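Local coordinates for protein aldose-aldose oxidoreductase (Caulobacter crescentus, PDB 5A04) that probably oxidises one aldose while reducing another, using a bound NADP(H) cofactor beside its sugar-binding site, at residues L321-I324 with E325-R329. Residues are numbered along the deposited sequence; the frame is centred on the assembly and turned at random.
Sequences LRVI and EAIYR
Ile327 rests on Val323 one turn back in the alpha-helix 314-333, which packs against the mixed beta-sheet of the C-terminal alpha/beta domain. Followed outward, its CB lies 3.6 Å from Ile324 O. Its CG1 then comes to 3.3 Å from Val323 O. At the tip, CD1 makes a methyl-to-methyl van der Waals contact with Val323 CG1 at 3.9 Å. With chi1 at -66° CG1 stands beside the backbone N, on the side of the preceding turn, and the extended chi2 carries CD1 on to Val323. Apolar valine and isoleucine suit this face because it is buried by helix 182-198 and strands 204-210 and 224-230: Val323 meets Leu191 and Leu229, Ile327 meets Val205, Ala207 and Phe227. An alanine in place of Ile327 would probably leave Val323 CG1 without its neighbour and open a gap against the sheet. Beneath the side chains, i to i+4 bonds hold the turn; the amide of Ile327 reaches Val323 O at 2.8 Å.

Around the helix, Glu325 suits a partly exposed position: its CG passes 3.4 Å from Leu321 O, and the extended chain carries OE2 to a hydrogen bond with the backbone N of Val110. Tyr328 is amphipathic in its role, its ring meeting hydrocarbon while its OH is hydrogen-bonded to Glu222. It and Ile324 run alongside each other from neighbouring turns. The branched Ile324 serves this pairing through its methyl CG2, anti to the backbone N, which touches Tyr328 CE2 at 3.6 Å.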
ATOM      1  N   LEU A 321     -11.090  -7.642 -16.367  1.00 14.08           N
ATOM      2  CA  LEU A 321     -11.381  -9.053 -16.086  1.00 14.21           C
ATOM      3  C   LEU A 321     -10.175  -9.921 -16.412  1.00 12.69           C
ATOM      4  O   LEU A 321      -9.953 -10.925 -15.742  1.00 15.86           O
ATOM      5  CB  LEU A 321     -12.608  -9.558 -16.858  1.00 15.10           C
ATOM      6  CG  LEU A 321     -13.876  -9.694 -16.004  1.00 15.30           C
ATOM      7  CD1 LEU A 321     -13.677 -10.658 -14.836  1.00 18.35           C
ATOM      8  CD2 LEU A 321     -14.318  -8.299 -15.509  1.00 16.90           C
ATOM      9  N   ARG A 322      -9.424  -9.546 -17.445  1.00 14.26           N
ATOM     10  CA  ARG A 322      -8.201 -10.278 -17.796  1.00 17.08           C
ATOM     11  C   ARG A 322      -7.217 -10.288 -16.624  1.00 16.94           C
ATOM     12  O   ARG A 322      -6.632 -11.328 -16.295  1.00 17.03           O
ATOM     13  CB  ARG A 322      -7.518  -9.662 -19.023  1.00 21.45           C
ATOM     14  CG  ARG A 322      -8.181  -9.939 -20.362  1.00 27.45           C
ATOM     15  CD  ARG A 322      -7.418  -9.237 -21.494  1.00 30.19           C
ATOM     16  NE  ARG A 322      -7.941  -9.588 -22.812  1.00 33.95           N
ATOM     17  CZ  ARG A 322      -7.922  -8.773 -23.866  1.00 38.89           C
ATOM     18  NH1 ARG A 322      -7.411  -7.548 -23.761  1.00 38.49           N
ATOM     19  NH2 ARG A 322      -8.424  -9.179 -25.026  1.00 38.76           N
ATOM     20  N   VAL A 323      -7.034  -9.130 -15.996  1.00 15.52           N
ATOM     21  CA  VAL A 323      -6.111  -9.037 -14.874  1.00 14.63           C
ATOM     22  C   VAL A 323      -6.698  -9.721 -13.647  1.00 14.83           C
ATOM     23  O   VAL A 323      -5.979 -10.381 -12.899  1.00 13.82           O
ATOM     24  CB  VAL A 323      -5.759  -7.573 -14.541  1.00 13.88           C
ATOM     25  CG1 VAL A 323      -4.692  -7.538 -13.458  1.00 14.62           C
ATOM     26  CG2 VAL A 323      -5.254  -6.869 -15.799  1.00 15.96           C
ATOM     27  N   ILE A 324      -8.009  -9.584 -13.448  1.00 13.08           N
ATOM     28  CA  ILE A 324      -8.670 -10.235 -12.320  1.00 14.28           C
ATOM     29  C   ILE A 324      -8.477 -11.755 -12.373  1.00 15.01           C
ATOM     30  O   ILE A 324      -8.153 -12.380 -11.355  1.00 14.03           O
ATOM     31  CB  ILE A 324     -10.176  -9.870 -12.278  1.00 14.24           C
ATOM     32  CG1 ILE A 324     -10.319  -8.438 -11.734  1.00 16.02           C
ATOM     33  CG2 ILE A 324     -10.953 -10.845 -11.411  1.00 16.32           C
ATOM     34  CD1 ILE A 324     -11.701  -7.821 -11.941  1.00 16.01           C
ATOM     35  N   GLU A 325      -8.643 -12.341 -13.558  1.00 13.51           N
ATOM     36  CA  GLU A 325      -8.372 -13.777 -13.709  1.00 15.00           C
ATOM     37  C   GLU A 325      -6.931 -14.097 -13.318  1.00 14.25           C
ATOM     38  O   GLU A 325      -6.679 -15.099 -12.631  1.00 15.11           O
ATOM     39  CB  GLU A 325      -8.663 -14.235 -15.141  1.00 17.41           C
ATOM     40  CG  GLU A 325     -10.167 -14.309 -15.424  1.00 21.43           C
ATOM     41  CD  GLU A 325     -10.540 -15.169 -16.626  1.00 30.38           C
ATOM     42  OE1 GLU A 325      -9.621 -15.723 -17.291  1.00 24.94           O
ATOM     43  OE2 GLU A 325     -11.765 -15.279 -16.893  1.00 22.11           O
ATOM     44  N   ALA A 326      -5.991 -13.240 -13.714  1.00 13.91           N
ATOM     45  CA  ALA A 326      -4.578 -13.476 -13.386  1.00 14.49           C
ATOM     46  C   ALA A 326      -4.299 -13.319 -11.892  1.00 14.42           C
ATOM     47  O   ALA A 326      -3.464 -14.041 -11.339  1.00 14.66           O
ATOM     48  CB  ALA A 326      -3.675 -12.554 -14.193  1.00 15.05           C
ATOM     49  N   ILE A 327      -4.964 -12.358 -11.248  1.00 12.59           N
ATOM     50  CA  ILE A 327      -4.828 -12.169  -9.798  1.00 13.07           C
ATOM     51  C   ILE A 327      -5.313 -13.421  -9.056  1.00 15.02           C
ATOM     52  O   ILE A 327      -4.631 -13.930  -8.166  1.00 15.15           O
ATOM     53  CB  ILE A 327      -5.607 -10.920  -9.305  1.00 12.93           C
ATOM     54  CG1 ILE A 327      -4.971  -9.652  -9.884  1.00 12.69           C
ATOM     55  CG2 ILE A 327      -5.652 -10.874  -7.755  1.00 13.21           C
ATOM     56  CD1 ILE A 327      -5.918  -8.425  -9.878  1.00 14.49           C
ATOM     57  N   TYR A 328      -6.482 -13.929  -9.428  1.00 13.67           N
ATOM     58  CA  TYR A 328      -6.995 -15.118  -8.775  1.00 13.34           C
ATOM     59  C   TYR A 328      -6.037 -16.300  -9.002  1.00 13.89           C
ATOM     60  O   TYR A 328      -5.778 -17.085  -8.086  1.00 14.73           O
ATOM     61  CB  TYR A 328      -8.398 -15.436  -9.289  1.00 15.00           C
ATOM     62  CG  TYR A 328      -9.511 -14.604  -8.676  1.00 13.51           C
ATOM     63  CD1 TYR A 328      -9.573 -14.380  -7.304  1.00 14.65           C
ATOM     64  CD2 TYR A 328     -10.529 -14.098  -9.469  1.00 16.47           C
ATOM     65  CE1 TYR A 328     -10.619 -13.638  -6.742  1.00 18.26           C
ATOM     66  CE2 TYR A 328     -11.563 -13.360  -8.930  1.00 17.84           C
ATOM     67  CZ  TYR A 328     -11.612 -13.140  -7.565  1.00 16.13           C
ATOM     68  OH  TYR A 328     -12.664 -12.422  -7.041  1.00 15.49           O
ATOM     69  N   ARG A 329      -5.484 -16.394 -10.205  1.00 14.23           N
ATOM     70  CA  ARG A 329      -4.575 -17.496 -10.520  1.00 15.27           C
ATOM     71  C   ARG A 329      -3.267 -17.363  -9.744  1.00 14.75           C
ATOM     72  O   ARG A 329      -2.740 -18.355  -9.233  1.00 14.47           O
ATOM     73  CB  ARG A 329      -4.289 -17.562 -12.017  1.00 17.47           C
ATOM     74  CG  ARG A 329      -3.325 -18.683 -12.407  1.00 17.69           C
ATOM     75  CD  ARG A 329      -3.300 -18.869 -13.920  1.00 24.10           C
ATOM     76  NE  ARG A 329      -4.659 -19.036 -14.447  1.00 37.96           N
ATOM     77  CZ  ARG A 329      -5.286 -20.206 -14.597  1.00 34.90           C
ATOM     78  NH1 ARG A 329      -4.678 -21.338 -14.271  1.00 42.83           N
ATOM     79  NH2 ARG A 329      -6.523 -20.244 -15.081  1.00 33.68           N
TER